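Putative N-acetylmuramoyl-L-alanine amidase,autolysin cwp6 (PDB 5J72) probably cleaves the N-acetylmuramoyl-L-alanine amide bond of peptidoglycan with a zinc-dependent amidase domain, and carries three CWB2 modules that attach it to the cell wall. Local coordinates at residues A[161-166]-A[214-219]; A[190-195]-A[222-227]; A[207-212]-A[234-239]. All coordinates share one frame; numbering follows the deposited sequence.

Interaction 1. Residues A[161-166]-A[214-219]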
loop_
_atom_site.group_PDB
_atom_site.type_symbol
_atom_site.label_atom_id
_atom_site.label_comp_id
_atom_site.label_asym_id
_atom_site.label_seq_id
_atom_site.Cartn_x
_atom_site.Cartn_y
_atom_site.Cartn_z
ATOM N N ILE A 161 7.543 -9.847 -19.221
ATOM C CA ILE A 161 7.181 -8.651 -19.981
ATOM C C ILE A 161 5.640 -8.552 -20.028
ATOM O O ILE A 161 4.981 -9.563 -20.225
ATOM C CB ILE A 161 7.701 -8.882 -21.435
ATOM C CG1 ILE A 161 9.259 -8.686 -21.504
ATOM C CG2 ILE A 161 6.980 -7.873 -22.344
ATOM C CD1 ILE A 161 9.647 -7.219 -21.593
ATOM N N VAL A 162 5.134 -7.379 -19.849
ATOM C CA VAL A 162 3.682 -7.094 -19.861
ATOM C C VAL A 162 3.566 -5.891 -20.765
ATOM O O VAL A 162 4.490 -5.112 -20.859
ATOM C CB VAL A 162 3.275 -6.737 -18.408
ATOM C CG1 VAL A 162 1.981 -5.964 -18.388
ATOM C CG2 VAL A 162 3.195 -8.049 -17.573
ATOM N N ASN A 163 2.437 -5.754 -21.439
ATOM C CA ASN A 163 2.181 -4.573 -22.246
ATOM C C ASN A 163 2.014 -3.408 -21.325
ATOM O O ASN A 163 1.120 -3.471 -20.461
ATOM C CB ASN A 163 0.880 -4.791 -23.030
ATOM C CG ASN A 163 0.501 -3.594 -23.889
ATOM O OD1 ASN A 163 0.639 -2.436 -23.478
ATOM N ND2 ASN A 163 0.051 -3.817 -25.152
ATOM N N GLY A 164 2.802 -2.333 -21.496
ATOM C CA GLY A 164 2.780 -1.216 -20.561
ATOM C C GLY A 164 1.547 -0.333 -20.557
ATOM O O GLY A 164 1.328 0.364 -19.577
ATOM N N GLU A 165 0.753 -0.329 -21.643
ATOM C CA GLU A 165 -0.463 0.513 -21.672
ATOM C C GLU A 165 -1.668 -0.370 -21.398
ATOM O O GLU A 165 -2.755 0.146 -21.285
ATOM C CB GLU A 165 -0.592 1.273 -23.028
ATOM C CG GLU A 165 0.708 1.950 -23.488
ATOM C CD GLU A 165 1.132 3.163 -22.642
ATOM O OE1 GLU A 165 0.371 3.545 -21.725
ATOM O OE2 GLU A 165 2.230 3.737 -22.899
ATOM N N LEU A 166 -1.506 -1.693 -21.306
ATOM C CA LEU A 166 -2.590 -2.582 -20.921
ATOM C C LEU A 166 -2.129 -3.207 -19.622
ATOM O O LEU A 166 -2.299 -4.425 -19.415
ATOM C CB LEU A 166 -2.915 -3.792 -21.815
ATOM C CG LEU A 166 -3.337 -3.556 -23.236
ATOM C CD1 LEU A 166 -3.102 -4.917 -23.906
ATOM C CD2 LEU A 166 -4.819 -3.126 -23.348
ATOM N N ASP A 214 -1.318 -12.947 -28.067
ATOM C CA ASP A 214 -0.698 -12.087 -29.094
ATOM C C ASP A 214 -1.445 -10.824 -29.349
ATOM O O ASP A 214 -0.907 -9.898 -29.967
ATOM C CB ASP A 214 -0.444 -12.839 -30.406
ATOM C CG ASP A 214 -1.682 -13.428 -31.035
ATOM O OD1 ASP A 214 -1.535 -14.318 -31.901
ATOM O OD2 ASP A 214 -2.810 -13.004 -30.656
ATOM N N GLY A 215 -2.688 -10.744 -28.852
ATOM C CA GLY A 215 -3.439 -9.510 -28.996
ATOM C C GLY A 215 -2.859 -8.444 -28.084
ATOM O O GLY A 215 -2.948 -7.262 -28.386
ATOM N N SER A 216 -2.238 -8.870 -26.945
ATOM C CA SER A 216 -1.632 -7.931 -25.973
ATOM C C SER A 216 -0.179 -7.588 -26.354
ATOM O O SER A 216 0.212 -6.416 -26.440
ATOM C CB SER A 216 -1.670 -8.554 -24.585
ATOM O OG SER A 216 -1.306 -7.541 -23.663
ATOM N N VAL A 217 0.593 -8.636 -26.602
ATOM C CA VAL A 217 1.987 -8.496 -27.031
ATOM C C VAL A 217 2.145 -9.436 -28.232
ATOM O O VAL A 217 2.145 -10.659 -28.073
ATOM C CB VAL A 217 2.965 -8.845 -25.874
ATOM C CG1 VAL A 217 4.412 -8.594 -26.358
ATOM C CG2 VAL A 217 2.638 -7.975 -24.641
ATOM N N SER A 218 2.288 -8.856 -29.398
ATOM C CA SER A 218 2.311 -9.614 -30.677
ATOM C C SER A 218 3.665 -10.193 -31.053
ATOM O O SER A 218 4.674 -9.940 -30.387
ATOM C CB SER A 218 1.883 -8.679 -31.810
ATOM O OG SER A 218 2.958 -7.854 -32.205
ATOM N N GLN A 219 3.685 -10.963 -32.141
ATOM C CA GLN A 219 4.914 -11.531 -32.670
ATOM C C GLN A 219 5.845 -10.401 -33.092
ATOM O O GLN A 219 7.057 -10.591 -33.157
ATOM C CB GLN A 219 4.590 -12.393 -33.909
ATOM C CG GLN A 219 5.870 -12.925 -34.579
ATOM C CD GLN A 219 6.839 -13.634 -33.619
ATOM O OE1 GLN A 219 6.441 -14.394 -32.708
ATOM N NE2 GLN A 219 8.135 -13.363 -33.784
HETATM O O HOH W 1 0.535 -7.934 -21.553
#

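Interaction 2. Residues A[190-195]-A[222-227]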
loop_
_atom_site.group_PDB
_atom_site.type_symbol
_atom_site.label_atom_id
_atom_site.label_comp_id
_atom_site.label_asym_id
_atom_site.label_seq_id
_atom_site.Cartn_x
_atom_site.Cartn_y
_atom_site.Cartn_z
ATOM N N ASP A 190 3.364 -3.960 -30.441
ATOM C CA ASP A 190 4.166 -4.424 -31.578
ATOM C C ASP A 190 5.642 -4.005 -31.541
ATOM O O ASP A 190 6.353 -4.222 -32.515
ATOM C CB ASP A 190 3.506 -3.895 -32.897
ATOM C CG ASP A 190 2.102 -4.437 -33.086
ATOM O OD1 ASP A 190 1.930 -5.670 -33.020
ATOM O OD2 ASP A 190 1.174 -3.626 -33.277
ATOM N N ASP A 191 6.113 -3.408 -30.447
ATOM C CA ASP A 191 7.524 -2.986 -30.349
ATOM C C ASP A 191 7.960 -2.877 -28.888
ATOM O O ASP A 191 7.108 -2.941 -27.993
ATOM C CB ASP A 191 7.711 -1.593 -30.970
ATOM C CG ASP A 191 7.004 -0.465 -30.181
ATOM O OD1 ASP A 191 5.841 -0.147 -30.512
ATOM O OD2 ASP A 191 7.617 0.087 -29.224
ATOM N N ILE A 192 9.260 -2.707 -28.646
ATOM C CA ILE A 192 9.699 -2.409 -27.302
ATOM C C ILE A 192 10.458 -1.142 -27.438
ATOM O O ILE A 192 11.172 -0.973 -28.427
ATOM C CB ILE A 192 10.562 -3.503 -26.619
ATOM C CG1 ILE A 192 11.683 -4.037 -27.600
ATOM C CG2 ILE A 192 9.654 -4.621 -26.161
ATOM C CD1 ILE A 192 12.781 -4.870 -26.854
ATOM N N PRO A 193 10.319 -0.187 -26.503
ATOM C CA PRO A 193 11.089 1.052 -26.633
ATOM C C PRO A 193 12.568 0.810 -26.291
ATOM O O PRO A 193 12.942 -0.223 -25.742
ATOM C CB PRO A 193 10.431 1.993 -25.638
ATOM C CG PRO A 193 9.763 1.136 -24.676
ATOM C CD PRO A 193 9.274 -0.053 -25.482
ATOM N N GLU A 194 13.397 1.794 -26.587
ATOM C CA GLU A 194 14.810 1.698 -26.370
ATOM C C GLU A 194 15.162 1.434 -24.898
ATOM O O GLU A 194 16.103 0.700 -24.625
ATOM C CB GLU A 194 15.433 3.029 -26.831
ATOM C CG GLU A 194 16.916 3.165 -26.520
ATOM C CD GLU A 194 17.813 2.063 -27.163
ATOM O OE1 GLU A 194 17.480 1.565 -28.265
ATOM O OE2 GLU A 194 18.855 1.724 -26.549
ATOM N N SER A 195 14.432 2.067 -23.961
ATOM C CA SER A 195 14.660 1.882 -22.540
ATOM C C SER A 195 14.537 0.347 -22.239
ATOM O O SER A 195 15.478 -0.206 -21.658
ATOM C CB SER A 195 13.647 2.738 -21.755
ATOM O OG SER A 195 12.317 2.338 -22.050
ATOM N N VAL A 222 7.631 -9.716 -30.160
ATOM C CA VAL A 222 8.518 -10.822 -29.877
ATOM C C VAL A 222 9.790 -10.658 -30.723
ATOM O O VAL A 222 10.878 -10.855 -30.186
ATOM C CB VAL A 222 7.832 -12.167 -30.130
ATOM C CG1 VAL A 222 8.832 -13.305 -30.049
ATOM C CG2 VAL A 222 6.696 -12.375 -29.111
ATOM N N SER A 223 9.680 -10.267 -32.019
ATOM C CA SER A 223 10.907 -10.140 -32.810
ATOM C C SER A 223 11.743 -9.053 -32.328
ATOM O O SER A 223 12.965 -9.217 -32.351
ATOM C CB SER A 223 10.606 -9.902 -34.297
ATOM O OG SER A 223 9.702 -10.914 -34.706
ATOM N N GLN A 224 11.186 -7.935 -31.885
ATOM C CA GLN A 224 12.099 -6.882 -31.412
ATOM C C GLN A 224 12.806 -7.303 -30.083
ATOM O O GLN A 224 13.933 -6.901 -29.833
ATOM C CB GLN A 224 11.387 -5.559 -31.179
ATOM C CG GLN A 224 10.911 -4.933 -32.470
ATOM C CD GLN A 224 10.537 -3.476 -32.253
ATOM O OE1 GLN A 224 10.813 -2.869 -31.230
ATOM N NE2 GLN A 224 9.866 -2.880 -33.233
ATOM N N ILE A 225 12.136 -8.120 -29.270
ATOM C CA ILE A 225 12.777 -8.575 -28.032
ATOM C C ILE A 225 13.947 -9.479 -28.438
ATOM O O ILE A 225 15.046 -9.302 -27.924
ATOM C CB ILE A 225 11.732 -9.370 -27.227
ATOM C CG1 ILE A 225 10.688 -8.343 -26.608
ATOM C CG2 ILE A 225 12.426 -10.215 -26.109
ATOM C CD1 ILE A 225 9.504 -9.092 -26.002
ATOM N N LYS A 226 13.718 -10.434 -29.357
ATOM C CA LYS A 226 14.843 -11.342 -29.725
ATOM C C LYS A 226 15.962 -10.588 -30.445
ATOM O O LYS A 226 17.115 -11.039 -30.436
ATOM C CB LYS A 226 14.336 -12.494 -30.588
ATOM C CG LYS A 226 13.446 -13.405 -29.778
ATOM C CD LYS A 226 12.828 -14.448 -30.698
ATOM C CE LYS A 226 12.551 -15.682 -29.906
ATOM N NZ LYS A 226 11.497 -16.518 -30.524
ATOM N N SER A 227 15.660 -9.445 -31.070
ATOM C CA SER A 227 16.738 -8.690 -31.706
ATOM C C SER A 227 17.548 -8.070 -30.664
ATOM O O SER A 227 18.741 -7.850 -30.869
ATOM C CB SER A 227 16.200 -7.572 -32.589
ATOM O OG SER A 227 15.759 -8.198 -33.775
#

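Interaction 3. Residues A[207-212]-A[234-239]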
loop_
_atom_site.group_PDB
_atom_site.type_symbol
_atom_site.label_atom_id
_atom_site.label_comp_id
_atom_site.label_asym_id
_atom_site.label_seq_id
_atom_site.Cartn_x
_atom_site.Cartn_y
_atom_site.Cartn_z
ATOM N N ASP A 207 15.787 -16.142 -20.813
ATOM C CA ASP A 207 14.361 -16.377 -21.128
ATOM C C ASP A 207 13.513 -15.167 -20.849
ATOM O O ASP A 207 13.715 -14.497 -19.818
ATOM C CB ASP A 207 13.846 -17.531 -20.204
ATOM C CG ASP A 207 14.430 -18.897 -20.499
ATOM O OD1 ASP A 207 15.489 -19.221 -19.940
ATOM O OD2 ASP A 207 13.825 -19.642 -21.308
ATOM N N VAL A 208 12.587 -14.843 -21.728
ATOM C CA VAL A 208 11.610 -13.781 -21.497
ATOM C C VAL A 208 10.220 -14.480 -21.435
ATOM O O VAL A 208 9.902 -15.368 -22.269
ATOM C CB VAL A 208 11.665 -12.675 -22.596
ATOM C CG1 VAL A 208 10.415 -11.830 -22.588
ATOM C CG2 VAL A 208 12.879 -11.779 -22.379
ATOM N N ILE A 209 9.398 -14.096 -20.439
ATOM C CA ILE A 209 8.084 -14.709 -20.255
ATOM C C ILE A 209 7.116 -13.557 -20.485
ATOM O O ILE A 209 7.071 -12.526 -19.777
ATOM C CB ILE A 209 7.917 -15.377 -18.853
ATOM C CG1 ILE A 209 8.918 -16.492 -18.655
ATOM C CG2 ILE A 209 6.468 -15.916 -18.666
ATOM C CD1 ILE A 209 10.290 -15.995 -18.011
ATOM N N ILE A 210 6.333 -13.695 -21.554
ATOM C CA ILE A 210 5.345 -12.698 -21.888
ATOM C C ILE A 210 3.992 -13.085 -21.248
ATOM O O ILE A 210 3.589 -14.244 -21.314
ATOM C CB ILE A 210 5.146 -12.599 -23.413
ATOM C CG1 ILE A 210 6.411 -11.973 -24.063
ATOM C CG2 ILE A 210 3.916 -11.768 -23.667
ATOM C CD1 ILE A 210 6.444 -12.223 -25.544
ATOM N N ILE A 211 3.347 -12.124 -20.609
ATOM C CA ILE A 211 2.034 -12.354 -19.986
ATOM C C ILE A 211 1.042 -11.675 -20.919
ATOM O O ILE A 211 1.152 -10.472 -21.153
ATOM C CB ILE A 211 1.969 -11.757 -18.571
ATOM C CG1 ILE A 211 3.031 -12.417 -17.663
ATOM C CG2 ILE A 211 0.489 -11.924 -17.974
ATOM C CD1 ILE A 211 2.974 -13.924 -17.634
ATOM N N GLY A 212 0.085 -12.430 -21.437
ATOM C CA GLY A 212 -0.872 -11.843 -22.371
ATOM C C GLY A 212 -0.838 -12.630 -23.682
ATOM O O GLY A 212 0.191 -13.219 -24.066
ATOM N N THR A 234 8.773 -17.507 -23.678
ATOM C CA THR A 234 7.641 -18.311 -23.211
ATOM C C THR A 234 6.456 -17.417 -23.210
ATOM O O THR A 234 6.578 -16.186 -23.016
ATOM C CB THR A 234 7.918 -18.825 -21.787
ATOM O OG1 THR A 234 8.875 -19.889 -21.883
ATOM C CG2 THR A 234 6.656 -19.363 -21.073
ATOM N N ARG A 235 5.244 -17.958 -23.411
ATOM C CA ARG A 235 4.080 -17.065 -23.385
ATOM C C ARG A 235 3.016 -17.734 -22.531
ATOM O O ARG A 235 2.789 -18.947 -22.653
ATOM C CB ARG A 235 3.467 -16.823 -24.787
ATOM C CG ARG A 235 2.362 -15.731 -24.724
ATOM C CD ARG A 235 1.625 -15.559 -26.060
ATOM N NE ARG A 235 2.478 -14.943 -27.073
ATOM C CZ ARG A 235 2.470 -13.647 -27.339
ATOM N NH1 ARG A 235 1.661 -12.832 -26.673
ATOM N NH2 ARG A 235 3.271 -13.150 -28.272
ATOM N N ILE A 236 2.408 -16.959 -21.655
ATOM C CA ILE A 236 1.361 -17.438 -20.740
ATOM C C ILE A 236 0.260 -16.439 -20.960
ATOM O O ILE A 236 0.400 -15.274 -20.622
ATOM C CB ILE A 236 1.777 -17.444 -19.279
ATOM C CG1 ILE A 236 2.977 -18.403 -19.049
ATOM C CG2 ILE A 236 0.557 -17.892 -18.435
ATOM C CD1 ILE A 236 3.692 -18.115 -17.761
ATOM N N GLY A 237 -0.857 -16.873 -21.549
ATOM C CA GLY A 237 -1.945 -15.934 -21.830
ATOM C C GLY A 237 -3.167 -16.740 -22.232
ATOM O O GLY A 237 -3.064 -17.614 -23.089
ATOM N N GLY A 238 -4.309 -16.477 -21.589
ATOM C CA GLY A 238 -5.524 -17.206 -21.904
ATOM C C GLY A 238 -6.482 -16.305 -22.652
ATOM O O GLY A 238 -6.102 -15.211 -23.062
ATOM N N VAL A 239 -7.769 -16.767 -22.792
ATOM C CA VAL A 239 -8.818 -16.021 -23.517
ATOM C C VAL A 239 -9.204 -14.724 -22.818
ATOM O O VAL A 239 -9.626 -13.780 -23.464
ATOM C CB VAL A 239 -10.065 -16.944 -23.705
ATOM C CG1 VAL A 239 -10.697 -17.312 -22.357
ATOM C CG2 VAL A 239 -11.104 -16.257 -24.587
HETATM O O HOH W 2 11.194 -18.535 -22.057
#

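Interaction 1. Residues A[161-166]-A[214-219]
Asn-163, the last residue of strand 158-163, meets Ser-216 twice, directly through ND2 and by way of a water through its backbone N. The direct hydrogen bond runs from Asn-163 ND2 to Ser-216 O, 2.9 Å long and 162° at the hydrogen. It lies close to the plane of the amide, while on the acceptor side the donor is tilted 24° from the carbonyl plane. The rotation of that amide is fixed from its other end: Asn-163 OD1 accepts from the backbone N of Glu-165 at 2.8 Å, in the carbonyl plane, and weakly from Leu-166 N. This is an Asx turn, and it leaves ND2 directed across the contact. With CG anti to the backbone N (chi1 179°), the side chain can serve the turn and the neighbouring loop together.

The second polar link passes through one water, which accepts from Asn-163 N at 2.9 Å and lies 2.8 Å from Ser-216 OG.

Van der Waals contacts pack round these bonds. Methyl CD1 of Leu-166 sits against a hydroxyl oxygen, 3.2 Å from Ser-216 OG, and Val-217 CG2 lies against the N and CB of Asn-163, at 3.9 and 4.0 Å. Val-217 also packs on Ile-210 of strand 207-211, and Ser-218 next to it caps helix 219-228. Two loops are thereby tied together beyond the C-terminal ends of two neighbouring strands, 158-163 and 207-211, in the middle of a four-stranded parallel sheet of order 2-1-3-4, part of a CWB2 cell wall-binding module.

Interaction 2. Residues A[190-195]-A[222-227]
Residues 190-193 run as an irregular connection past the side of helix 219-228, with the CA atoms of Asp-191 and Gln-224 6.1 Å apart, before the chain enters helix 194-203 at Pro-193, its N-cap residue. The contact joins two parts of the CWB2 alpha/beta module, the loop between strand 184-187 and helix 194-203 and the side of helix 219-228. Gln-224 points its CB at the loop and reaches over with an extended chain beyond CG. Gln-224 OE1 accepts from Ile-192 N at 3.0 Å in a nearly straight bond of 164°, although the donor stands above the carbonyl plane, 51° out of it. The same amide lies against Asp-191, whose CB is 3.4 Å from both Gln-224 OE1 and NE2; the carboxylate itself leads away and bonds to Asn-188.

The apolar part of the contact is carried by Ile-192, which lies between Gln-224 and Ile-225 on this side and Lys-197 and Leu-200 of helix 194-203. Its CG1 takes the crowded position between backbone N and carbonyl carbon (chi1 46°), which brings CD1 to 3.9 Å from Ile-225 CA. The side chains of Ile-192 and Gln-224 run past each other in opposite directions, with Ile-192 CG1 3.9 Å from Gln-224 CB. Ile-192 and Ile-225 cross at about a right angle, with Ile-192 CG2 meeting Ile-225 CG1 at 3.9 Å.

Interaction 3. Residues A[207-212]-A[234-239]
Asp-207, at the start of strand 207-211, faces Thr-234, in the middle of strand 232-236; the strands are the parallel pair of a beta-alpha-beta unit whose crossover is helix 219-228. A water 3.0 Å from Asp-207 OD2 and 2.7 Å from Thr-234 OG1 can bridge the two, though it has more acceptors about it than protons to give. Val-208 O accepts a hydrogen bond from Thr-234 N at 2.8 Å, the first of four backbone hydrogen bonds between 207-212 and 234-239. Ile-209 pairs with Thr-234, and its CG2 meets CD1 of Ile-236 at 3.7 Å, the side chains lying side by side on the face packed by helices 174-180 and 241-253. Ile-210 turns to the other face, toward Val-222; its N gives to Thr-234 O and its O accepts from Ile-236 N. Ile-211 returns to the first face, where CD1 comes 4.1 Å from Ile-236 CB.

Gly-212 N bonds to Ile-236 O. At its backbone angles (phi 123°) a CB would press on Ile-211 O, so the site calls for glycine. Arg-235 is bent at chi3 (-70°), and Ile-210 CD1 lies over one guanidinium face near the rim. Arg-235 NH1 donates hydrogen bonds to Val-217 O and, at 3.0 Å, to Gly-212 O, which lies near the guanidinium plane, with NH1 42° out of the carbonyl plane.

In the fold
The three contacts show how one alpha/beta module divides its work between backbone and side chains. Interaction 3 is a buried pairing of adjacent strands, made chiefly of regular backbone bonds with isoleucines packed beside them. Interaction 1, also largely buried, lies where strands 158-163 and 207-211 give way to loops, and there a side-chain amide and a water replace strand pairing. Interaction 2 is only partly buried, with one amide-to-backbone bond beside an isoleucine pair. Helix 219-228 ties it to the others: Ser-218, its N-cap, bonds to Asp-190, and Ile-225 packs on Val-208. Within the sheet, the backbone bond from Ile-161 N to Ile-209 O joins interactions 1 and 3.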